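Aromatic-ring-hydroxylating dioxygenase beta subunit (Catenulispora acidiphila, PDB 6VW4) is of unknown function but binds a tricyclic benzoisochromene acetic acid in the pocket of its NTF2-like fold, consistent with a role in polyketide biosynthesis. Local coordinates at residues E32-F37 against E56-E61; T36-G41 against R131-S136; S117-D122 against E140-T145. All coordinates share one frame; numbering follows the deposited sequence.

Contact 1: residues E32-F37 against E56-E61; sequences EYADTF and EAIVRE. With SDN ([(3S)-9-hydroxy-1-methyl-10-oxo-4,10-dihydro-3H-benzo[g]isochromen-3-yl]acetic acid), chain C.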
loop_
_atom_site.group_PDB
_atom_site.type_symbol
_atom_site.label_atom_id
_atom_site.label_comp_id
_atom_site.label_asym_id
_atom_site.label_seq_id
_atom_site.Cartn_x
_atom_site.Cartn_y
_atom_site.Cartn_z
ATOM N N GLU A 32 18.163 -15.455 -1.925
ATOM C CA GLU A 32 18.274 -14.083 -1.436
ATOM C C GLU A 32 17.195 -13.796 -0.406
ATOM O O GLU A 32 17.436 -13.105 0.587
ATOM C CB GLU A 32 18.125 -13.083 -2.580
ATOM C CG GLU A 32 19.268 -12.937 -3.508
ATOM C CD GLU A 32 19.036 -11.778 -4.476
ATOM O OE1 GLU A 32 18.348 -10.787 -4.098
ATOM O OE2 GLU A 32 19.548 -11.861 -5.614
ATOM N N TYR A 33 15.982 -14.313 -0.645
ATOM C CA TYR A 33 14.895 -14.093 0.291
ATOM C C TYR A 33 15.205 -14.761 1.608
ATOM O O TYR A 33 15.003 -14.162 2.669
ATOM C CB TYR A 33 13.571 -14.600 -0.280
ATOM C CG TYR A 33 12.395 -14.638 0.691
ATOM C CD1 TYR A 33 11.677 -13.501 0.960
ATOM C CD2 TYR A 33 12.008 -15.811 1.322
ATOM C CE1 TYR A 33 10.599 -13.507 1.802
ATOM C CE2 TYR A 33 10.926 -15.821 2.199
ATOM C CZ TYR A 33 10.214 -14.654 2.402
ATOM O OH TYR A 33 9.137 -14.581 3.241
ATOM N N ALA A 34 15.693 -16.004 1.565
ATOM C CA ALA A 34 15.996 -16.702 2.815
ATOM C C ALA A 34 17.130 -16.022 3.571
ATOM O O ALA A 34 17.159 -16.070 4.797
ATOM C CB ALA A 34 16.336 -18.174 2.553
ATOM N N ASP A 35 18.045 -15.364 2.868
ATOM C CA ASP A 35 19.122 -14.642 3.536
ATOM C C ASP A 35 18.667 -13.368 4.231
ATOM O O ASP A 35 19.503 -12.699 4.855
ATOM C CB ASP A 35 20.227 -14.245 2.539
ATOM C CG ASP A 35 21.067 -15.445 2.074
ATOM O OD1 ASP A 35 20.979 -16.522 2.710
ATOM O OD2 ASP A 35 21.790 -15.314 1.068
ATOM N N THR A 36 17.407 -12.953 4.079
ATOM C CA THR A 36 16.927 -11.824 4.876
ATOM C C THR A 36 16.323 -12.290 6.181
ATOM O O THR A 36 15.906 -11.458 7.007
ATOM C CB THR A 36 15.895 -10.982 4.107
ATOM O OG1 THR A 36 14.670 -11.712 3.995
ATOM C CG2 THR A 36 16.421 -10.618 2.729
ATOM N N PHE A 37 16.210 -13.596 6.355
ATOM C CA PHE A 37 15.829 -14.174 7.635
ATOM C C PHE A 37 17.079 -14.467 8.475
ATOM O O PHE A 37 18.177 -14.598 7.954
ATOM C CB PHE A 37 15.039 -15.462 7.426
ATOM C CG PHE A 37 13.586 -15.264 7.021
ATOM C CD1 PHE A 37 13.250 -14.828 5.756
ATOM C CD2 PHE A 37 12.569 -15.529 7.929
ATOM C CE1 PHE A 37 11.934 -14.688 5.390
ATOM C CE2 PHE A 37 11.247 -15.397 7.568
ATOM C CZ PHE A 37 10.931 -14.983 6.301
ATOM N N GLU A 56 17.640 -23.090 4.897
ATOM C CA GLU A 56 17.550 -24.201 3.951
ATOM C C GLU A 56 16.114 -24.712 3.857
ATOM O O GLU A 56 15.628 -25.046 2.766
ATOM C CB GLU A 56 18.515 -25.330 4.355
ATOM N N ALA A 57 15.419 -24.788 4.994
ATOM C CA ALA A 57 14.042 -25.257 4.979
ATOM C C ALA A 57 13.139 -24.247 4.268
ATOM O O ALA A 57 12.202 -24.631 3.554
ATOM C CB ALA A 57 13.569 -25.512 6.408
ATOM N N ILE A 58 13.438 -22.955 4.426
ATOM C CA ILE A 58 12.701 -21.911 3.729
ATOM C C ILE A 58 12.886 -22.056 2.233
ATOM O O ILE A 58 11.914 -22.058 1.470
ATOM C CB ILE A 58 13.154 -20.519 4.215
ATOM C CG1 ILE A 58 12.520 -20.192 5.549
ATOM C CG2 ILE A 58 12.756 -19.382 3.257
ATOM C CD1 ILE A 58 13.183 -18.994 6.270
ATOM N N VAL A 59 14.135 -22.142 1.780
ATOM C CA VAL A 59 14.339 -22.259 0.340
ATOM C C VAL A 59 13.697 -23.526 -0.221
ATOM O O VAL A 59 13.205 -23.521 -1.364
ATOM C CB VAL A 59 15.829 -22.217 -0.026
ATOM C CG1 VAL A 59 15.986 -22.668 -1.507
ATOM C CG2 VAL A 59 16.409 -20.846 0.233
ATOM N N ARG A 60 13.711 -24.621 0.545
ATOM C CA ARG A 60 13.093 -25.849 0.071
ATOM C C ARG A 60 11.584 -25.707 0.013
ATOM O O ARG A 60 10.952 -26.154 -0.955
ATOM C CB ARG A 60 13.513 -27.015 0.979
ATOM C CG ARG A 60 12.624 -28.277 1.139
ATOM C CD ARG A 60 13.196 -29.153 2.355
ATOM N NE ARG A 60 14.604 -28.816 2.684
ATOM C CZ ARG A 60 15.102 -28.546 3.905
ATOM N NH1 ARG A 60 14.351 -28.591 4.998
ATOM N NH2 ARG A 60 16.388 -28.217 4.038
ATOM N N GLU A 61 10.979 -25.097 1.036
ATOM C CA GLU A 61 9.526 -24.990 1.013
ATOM C C GLU A 61 9.028 -24.059 -0.087
ATOM O O GLU A 61 7.898 -24.222 -0.532
ATOM C CB GLU A 61 8.993 -24.505 2.353
ATOM C CG GLU A 61 7.459 -24.588 2.437
ATOM C CD GLU A 61 6.957 -25.005 3.819
ATOM O OE1 GLU A 61 7.152 -26.183 4.188
ATOM O OE2 GLU A 61 6.356 -24.167 4.542
HETATM O O4 SDN C . 6.551 -14.394 2.073
HETATM C C11 SDN C . 5.304 -13.880 2.431
HETATM C C12 SDN C . 4.116 -14.519 2.080
HETATM C C13 SDN C . 4.196 -15.839 1.278
HETATM O O5 SDN C . 5.251 -16.288 0.973
HETATM C C14 SDN C . 2.909 -16.544 0.891
HETATM C C15 SDN C . 2.978 -17.877 0.107
HETATM O O3 SDN C . 1.872 -18.782 0.313
HETATM C C16 SDN C . 4.211 -18.323 -0.692
HETATM C C10 SDN C . 5.240 -12.674 3.110
HETATM C C9 SDN C . 4.001 -12.120 3.468
HETATM C C8 SDN C . 2.819 -12.763 3.132
HETATM C C7 SDN C . 2.866 -13.963 2.429
HETATM C C6 SDN C . 1.530 -14.675 2.040
HETATM C C5 SDN C . 1.629 -15.989 1.267
HETATM C C4 SDN C . 0.394 -16.686 0.907
HETATM C C3 SDN C . 0.563 -18.116 0.421
HETATM C C2 SDN C . 0.079 -17.946 -1.008
HETATM C C1 SDN C . -1.231 -18.555 -1.462
HETATM O O2 SDN C . -1.957 -19.156 -0.636
HETATM O O1 SDN C . -1.555 -18.447 -2.681
#

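Contact 2: residues T36-G41 against R131-S136; sequences TFTPDG and RLLTAS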
loop_
_atom_site.group_PDB
_atom_site.type_symbol
_atom_site.label_atom_id
_atom_site.label_comp_id
_atom_site.label_asym_id
_atom_site.label_seq_id
_atom_site.Cartn_x
_atom_site.Cartn_y
_atom_site.Cartn_z
ATOM N N THR A 36 17.407 -12.953 4.079
ATOM C CA THR A 36 16.927 -11.824 4.876
ATOM C C THR A 36 16.323 -12.290 6.181
ATOM O O THR A 36 15.906 -11.458 7.007
ATOM C CB THR A 36 15.895 -10.982 4.107
ATOM O OG1 THR A 36 14.670 -11.712 3.995
ATOM C CG2 THR A 36 16.421 -10.618 2.729
ATOM N N PHE A 37 16.210 -13.596 6.355
ATOM C CA PHE A 37 15.829 -14.174 7.635
ATOM C C PHE A 37 17.079 -14.467 8.475
ATOM O O PHE A 37 18.177 -14.598 7.954
ATOM C CB PHE A 37 15.039 -15.462 7.426
ATOM C CG PHE A 37 13.586 -15.264 7.021
ATOM C CD1 PHE A 37 13.250 -14.828 5.756
ATOM C CD2 PHE A 37 12.569 -15.529 7.929
ATOM C CE1 PHE A 37 11.934 -14.688 5.390
ATOM C CE2 PHE A 37 11.247 -15.397 7.568
ATOM C CZ PHE A 37 10.931 -14.983 6.301
ATOM N N THR A 38 16.902 -14.564 9.788
ATOM C CA THR A 38 17.998 -15.037 10.611
ATOM C C THR A 38 18.294 -16.500 10.283
ATOM O O THR A 38 17.466 -17.181 9.679
ATOM C CB THR A 38 17.681 -14.923 12.091
ATOM O OG1 THR A 38 16.522 -15.694 12.383
ATOM C CG2 THR A 38 17.468 -13.492 12.492
ATOM N N PRO A 39 19.481 -17.008 10.665
ATOM C CA PRO A 39 19.814 -18.423 10.333
ATOM C C PRO A 39 18.832 -19.429 10.904
ATOM O O PRO A 39 18.626 -20.489 10.290
ATOM C CB PRO A 39 21.218 -18.606 10.929
ATOM C CG PRO A 39 21.830 -17.157 10.869
ATOM C CD PRO A 39 20.644 -16.260 11.199
ATOM N N ASP A 40 18.199 -19.103 12.042
ATOM C CA ASP A 40 17.164 -19.910 12.674
ATOM C C ASP A 40 15.756 -19.341 12.448
ATOM O O ASP A 40 14.853 -19.551 13.267
ATOM C CB ASP A 40 17.474 -20.039 14.172
ATOM C CG ASP A 40 17.610 -18.696 14.858
ATOM O OD1 ASP A 40 17.729 -17.709 14.127
ATOM O OD2 ASP A 40 17.569 -18.611 16.116
ATOM N N GLY A 41 15.550 -18.639 11.332
ATOM C CA GLY A 41 14.299 -17.914 11.123
ATOM C C GLY A 41 13.109 -18.836 10.882
ATOM O O GLY A 41 13.206 -19.861 10.199
ATOM N N ARG A 131 22.325 -4.455 10.059
ATOM C CA ARG A 131 21.206 -4.657 9.138
ATOM C C ARG A 131 20.095 -5.458 9.823
ATOM O O ARG A 131 20.345 -6.254 10.727
ATOM C CB ARG A 131 21.663 -5.398 7.875
ATOM N N LEU A 132 18.850 -5.176 9.446
ATOM C CA LEU A 132 17.706 -5.895 9.998
ATOM C C LEU A 132 17.633 -7.288 9.392
ATOM O O LEU A 132 17.997 -7.507 8.229
ATOM C CB LEU A 132 16.387 -5.166 9.695
ATOM C CG LEU A 132 16.033 -3.898 10.482
ATOM C CD1 LEU A 132 14.747 -3.279 9.889
ATOM C CD2 LEU A 132 15.874 -4.201 11.954
ATOM N N LEU A 133 17.147 -8.239 10.185
ATOM C CA LEU A 133 16.810 -9.547 9.651
ATOM C C LEU A 133 15.516 -10.012 10.283
ATOM O O LEU A 133 15.187 -9.609 11.397
ATOM C CB LEU A 133 17.888 -10.607 9.940
ATOM C CG LEU A 133 19.306 -10.438 9.395
ATOM C CD1 LEU A 133 20.274 -11.210 10.333
ATOM C CD2 LEU A 133 19.382 -10.913 7.985
ATOM N N THR A 134 14.820 -10.916 9.587
ATOM C CA THR A 134 13.533 -11.429 10.041
ATOM C C THR A 134 13.769 -12.695 10.857
ATOM O O THR A 134 14.232 -13.712 10.334
ATOM C CB THR A 134 12.597 -11.729 8.851
ATOM O OG1 THR A 134 12.538 -10.618 7.973
ATOM C CG2 THR A 134 11.151 -12.046 9.295
ATOM N N ALA A 135 13.453 -12.619 12.128
ATOM C CA ALA A 135 13.480 -13.778 12.994
ATOM C C ALA A 135 12.271 -14.664 12.758
ATOM O O ALA A 135 12.379 -15.895 12.806
ATOM C CB ALA A 135 13.500 -13.329 14.450
ATOM N N SER A 136 11.101 -14.057 12.548
ATOM C CA SER A 136 9.914 -14.847 12.258
ATOM C C SER A 136 8.913 -14.086 11.391
ATOM O O SER A 136 8.828 -12.844 11.429
ATOM C CB SER A 136 9.234 -15.336 13.563
ATOM O OG SER A 136 9.002 -14.274 14.462
#

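Contact 3: residues S117-D122 against E140-T145; sequences SCPVRD and EHDNRT. With SDN ([(3S)-9-hydroxy-1-methyl-10-oxo-4,10-dihydro-3H-benzo[g]isochromen-3-yl]acetic acid), chain C.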
loop_
_atom_site.group_PDB
_atom_site.type_symbol
_atom_site.label_atom_id
_atom_site.label_comp_id
_atom_site.label_asym_id
_atom_site.label_seq_id
_atom_site.Cartn_x
_atom_site.Cartn_y
_atom_site.Cartn_z
ATOM N N SER A 117 -6.163 -12.137 0.869
ATOM C CA SER A 117 -5.815 -11.107 1.816
ATOM C C SER A 117 -5.311 -11.791 3.081
ATOM O O SER A 117 -5.943 -12.729 3.561
ATOM C CB SER A 117 -7.049 -10.246 2.070
ATOM O OG SER A 117 -7.050 -9.621 3.318
ATOM N N CYS A 118 -4.146 -11.333 3.600
ATOM C CA CYS A 118 -3.444 -12.003 4.696
ATOM C C CYS A 118 -2.897 -11.061 5.766
ATOM O O CYS A 118 -2.016 -10.236 5.489
ATOM C CB CYS A 118 -2.253 -12.807 4.170
ATOM S SG CYS A 118 -2.552 -14.043 2.904
ATOM N N PRO A 119 -3.387 -11.146 6.991
ATOM C CA PRO A 119 -2.701 -10.466 8.094
ATOM C C PRO A 119 -1.445 -11.248 8.447
ATOM O O PRO A 119 -1.428 -12.483 8.423
ATOM C CB PRO A 119 -3.729 -10.473 9.238
ATOM C CG PRO A 119 -4.738 -11.470 8.879
ATOM C CD PRO A 119 -4.645 -11.781 7.405
ATOM N N VAL A 120 -0.372 -10.517 8.717
ATOM C CA VAL A 120 0.941 -11.113 8.921
ATOM C C VAL A 120 1.580 -10.465 10.133
ATOM O O VAL A 120 1.490 -9.243 10.317
ATOM C CB VAL A 120 1.852 -10.945 7.693
ATOM C CG1 VAL A 120 3.216 -11.640 7.933
ATOM C CG2 VAL A 120 1.194 -11.487 6.466
ATOM N N ARG A 121 2.277 -11.269 10.923
ATOM C CA ARG A 121 3.131 -10.762 11.995
ATOM C C ARG A 121 4.586 -11.152 11.743
ATOM O O ARG A 121 4.906 -12.337 11.570
ATOM C CB ARG A 121 2.690 -11.289 13.353
ATOM C CG ARG A 121 3.667 -10.902 14.459
ATOM C CD ARG A 121 3.099 -11.109 15.856
ATOM N NE ARG A 121 2.006 -10.204 16.174
ATOM C CZ ARG A 121 1.216 -10.308 17.238
ATOM N NH1 ARG A 121 1.397 -11.291 18.106
ATOM N NH2 ARG A 121 0.245 -9.422 17.431
ATOM N N ASP A 122 5.459 -10.154 11.707
ATOM C CA ASP A 122 6.893 -10.355 11.595
ATOM C C ASP A 122 7.537 -10.013 12.933
ATOM O O ASP A 122 7.056 -9.135 13.661
ATOM C CB ASP A 122 7.518 -9.449 10.528
ATOM C CG ASP A 122 7.394 -9.993 9.140
ATOM O OD1 ASP A 122 6.900 -11.138 8.988
ATOM O OD2 ASP A 122 7.818 -9.273 8.204
ATOM N N GLU A 140 -1.356 -15.427 8.407
ATOM C CA GLU A 140 -2.728 -15.939 8.370
ATOM C C GLU A 140 -3.386 -15.675 7.012
ATOM O O GLU A 140 -2.980 -14.783 6.251
ATOM C CB GLU A 140 -3.591 -15.321 9.465
ATOM C CG GLU A 140 -3.005 -15.422 10.859
ATOM C CD GLU A 140 -3.143 -16.795 11.486
ATOM O OE1 GLU A 140 -2.570 -16.984 12.583
ATOM O OE2 GLU A 140 -3.813 -17.684 10.894
ATOM N N HIS A 141 -4.395 -16.475 6.696
ATOM C CA HIS A 141 -5.137 -16.369 5.434
ATOM C C HIS A 141 -6.576 -16.010 5.762
ATOM O O HIS A 141 -7.245 -16.769 6.465
ATOM C CB HIS A 141 -5.117 -17.673 4.644
ATOM C CG HIS A 141 -3.801 -17.984 4.013
ATOM N ND1 HIS A 141 -2.643 -17.319 4.344
ATOM C CD2 HIS A 141 -3.458 -18.893 3.072
ATOM C CE1 HIS A 141 -1.641 -17.803 3.634
ATOM N NE2 HIS A 141 -2.110 -18.755 2.850
ATOM N N ASP A 142 -7.050 -14.855 5.285
ATOM C CA ASP A 142 -8.415 -14.454 5.620
ATOM C C ASP A 142 -9.436 -15.481 5.108
ATOM O O ASP A 142 -10.424 -15.772 5.794
ATOM C CB ASP A 142 -8.745 -13.068 5.056
ATOM C CG ASP A 142 -8.276 -11.909 5.962
ATOM O OD1 ASP A 142 -8.006 -12.117 7.163
ATOM O OD2 ASP A 142 -8.195 -10.768 5.445
ATOM N N ASN A 143 -9.221 -16.038 3.904
ATOM C CA ASN A 143 -10.158 -17.037 3.371
ATOM C C ASN A 143 -10.261 -18.232 4.316
ATOM O O ASN A 143 -11.369 -18.635 4.701
ATOM C CB ASN A 143 -9.763 -17.480 1.937
ATOM C CG ASN A 143 -8.315 -17.964 1.816
ATOM O OD1 ASN A 143 -7.376 -17.313 2.277
ATOM N ND2 ASN A 143 -8.132 -19.092 1.146
ATOM N N ARG A 144 -9.109 -18.762 4.773
ATOM C CA ARG A 144 -9.127 -19.896 5.706
ATOM C C ARG A 144 -9.632 -19.514 7.092
ATOM O O ARG A 144 -10.294 -20.324 7.754
ATOM C CB ARG A 144 -7.743 -20.526 5.842
ATOM C CG ARG A 144 -7.781 -21.880 6.615
ATOM C CD ARG A 144 -6.391 -22.415 6.917
ATOM N NE ARG A 144 -6.317 -23.788 7.437
ATOM C CZ ARG A 144 -6.558 -24.146 8.702
ATOM N NH1 ARG A 144 -6.946 -23.247 9.602
ATOM N NH2 ARG A 144 -6.413 -25.417 9.068
ATOM N N THR A 145 -9.343 -18.301 7.551
ATOM C CA THR A 145 -9.901 -17.843 8.820
ATOM C C THR A 145 -11.428 -17.790 8.774
ATOM O O THR A 145 -12.093 -18.083 9.774
ATOM C CB THR A 145 -9.294 -16.479 9.149
ATOM O OG1 THR A 145 -7.926 -16.679 9.519
ATOM C CG2 THR A 145 -10.047 -15.752 10.257
HETATM O O4 SDN C . 6.551 -14.394 2.073
HETATM C C11 SDN C . 5.304 -13.880 2.431
HETATM C C12 SDN C . 4.116 -14.519 2.080
HETATM C C13 SDN C . 4.196 -15.839 1.278
HETATM O O5 SDN C . 5.251 -16.288 0.973
HETATM C C14 SDN C . 2.909 -16.544 0.891
HETATM C C15 SDN C . 2.978 -17.877 0.107
HETATM O O3 SDN C . 1.872 -18.782 0.313
HETATM C C16 SDN C . 4.211 -18.323 -0.692
HETATM C C10 SDN C . 5.240 -12.674 3.110
HETATM C C9 SDN C . 4.001 -12.120 3.468
HETATM C C8 SDN C . 2.819 -12.763 3.132
HETATM C C7 SDN C . 2.866 -13.963 2.429
HETATM C C6 SDN C . 1.530 -14.675 2.040
HETATM C C5 SDN C . 1.629 -15.989 1.267
HETATM C C4 SDN C . 0.394 -16.686 0.907
HETATM C C3 SDN C . 0.563 -18.116 0.421
HETATM C C2 SDN C . 0.079 -17.946 -1.008
HETATM C C1 SDN C . -1.231 -18.555 -1.462
HETATM O O2 SDN C . -1.957 -19.156 -0.636
HETATM O O1 SDN C . -1.555 -18.447 -2.681
#

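Contact 1: residues E32-F37 against E56-E61
Ile-58 reaches Phe-37 with one end and Ala-34 and Tyr-33 with the other, joining the short helix 30-34 and the turn after it to helix 55-68 in an NTF2-like, SnoaL-type fold. Every pair that meets across the segments is carbon to carbon, so the join is apolar. Its closest backbone approach is at Ala-34 and Ile-58, whose CA atoms lie 6.2 Å apart, a spacing compatible with a side chain of one methyl. That methyl, Ala-34 CB, sits 3.5 Å from Val-59 CG2 and 3.8 Å from Ile-58 CG2, touching two consecutive residues of the facing helix.

The two branches of Ile-58 are divided by its first torsion. CG1 stands anti to the carbonyl carbon (chi1 -78°) and extends CD1 over one face of the Phe-37 ring, 4.0 Å from the centroid and 19° off the normal: a CH-pi contact displaced toward the rim near CG. CG2, anti to the backbone N, instead arrives at the edge of the Tyr-33 ring, 4.1 Å from its CD2 atom.

Tyr-33 has CG anti to its own backbone N (chi1 170°), which sends the phenol toward the pocket, where Tyr-33 OH accepts a hydrogen bond from SDN O4 at 2.8 Å; Arg-137 offers this oxygen a weak second one. A type I turn from Ala-34 to Phe-37 makes the corner of the chain and ends at the ring-bearing residue. Just before the turn, Tyr-33 O accepts two bonds, from Thr-36 N and from Thr-36 OG1, which in turn accepts from Gln-21. The hydroxyl bond, Thr-36 OG1 to Tyr-33 O, measures 2.8 Å and lies in the carbonyl plane, while the same oxygen meets the Phe-37 ring at its edge.

Contact 2: residues T36-G41 against R131-S136
Thr-134 is bonded through its backbone to the residues on both sides of Phe-37: Thr-134 N gives to Thr-36 O at 2.9 Å, and Thr-38 N gives to Thr-134 O at 2.9 Å. Side by side with Phe-37 and pointing the same way, Thr-134 lays CB over the face of the ring opposite Ile-58, 4.0 Å from the centroid and 15° off the normal. An alanine in place of Phe-37 removes the ring lying between Thr-134 and Ile-58, and would probably open a gap between strand and helix. Alongside, Thr-38 CG2 packs at 3.9 Å on Leu-133 CB. The two backbone bonds of Thr-134 make a one-residue parallel bridge, Phe-37 with Thr-134, beside the place where the NTF2-like sheet pairs strands 41-44 and 132-139. Farther out, a type I turn from Thr-38 to Gly-41 brings Gly-41 CA within 3.3 Å of Ala-135 O, and Thr-38 OG1 donates to Asp-40 OD1 at 2.9 Å across that turn. Ala-135 and Ser-136 form a classic beta bulge opposite Val-123, while His-17 of helix 8-26 bonds to Thr-134 OG1.

Contact 3: residues S117-D122 against E140-T145
Ser-117 and Asp-142 form the tight end of this contact, joined by two hydrogen bonds. Asp-142 N gives to Ser-117 O at 3.0 Å, and Ser-117 OG gives to Asp-142 OD2 at 2.7 Å, meeting it on the anti side and 32° out of the carboxylate plane. The hydroxyl gets there because it stands anti to the backbone N (chi1 154°). The other oxygen, Asp-142 OD1, lies 3.4 Å from Pro-119 CD and forms a salt bridge with Arg-77 of the second subunit, so each carboxylate oxygen has a polar partner.

The fit stays close along the strand at Cys-118 and Pro-119. Glu-140 N gives to Pro-119 O at 2.9 Å, and Cys-118 CB comes to 3.0 Å from Glu-140 O. Cys-118 SG, anti to the carbonyl carbon, is brought obliquely to the His-141 ring, 3.6 Å from its ND1 atom, and ND1 also donates to Glu-140 O from well above that carbonyl plane.

Contact thins toward the outside. The side chain of Glu-140 bends at chi2 and leads its carboxylate away from the strand to a salt bridge with Arg-44, and the helix runs on through the exposed residues Asn-143, Arg-144 and Thr-145. Inward, His-141 NE2 comes to 3.5 Å from SDN O2, a carboxylate oxygen of the ligand, and Val-120 CG2 to 3.9 Å from SDN C8. The N-terminal end of helix 142-147, with His-141 at the N-cap position, thus packs on strand 111-126 at the border of the ligand pocket of an NTF2-like fold.

How the contacts relate
From the N terminus the chain passes helix 8-26 and enters 32-37, where contact 1 closes a short loop against helix 55-68. Contact 2 starts from the same stretch, sharing Thr-36 and Phe-37, but reaches on to strand 132-139, so it encloses the return of contact 1 at 56-61. Contact 3 opens at 117-122, inside that long loop, and closes at 140-145 beyond its end; contacts 2 and 3 therefore cross, whereas contacts 1 and 3 follow in series. Neighbouring strands 111-126 and 132-139 link contacts 2 and 3, which touch through Ser-136 and Asp-122. Contacts 1 and 3, centres about 20 Å apart, meet SDN from opposite sides of the chain's centre.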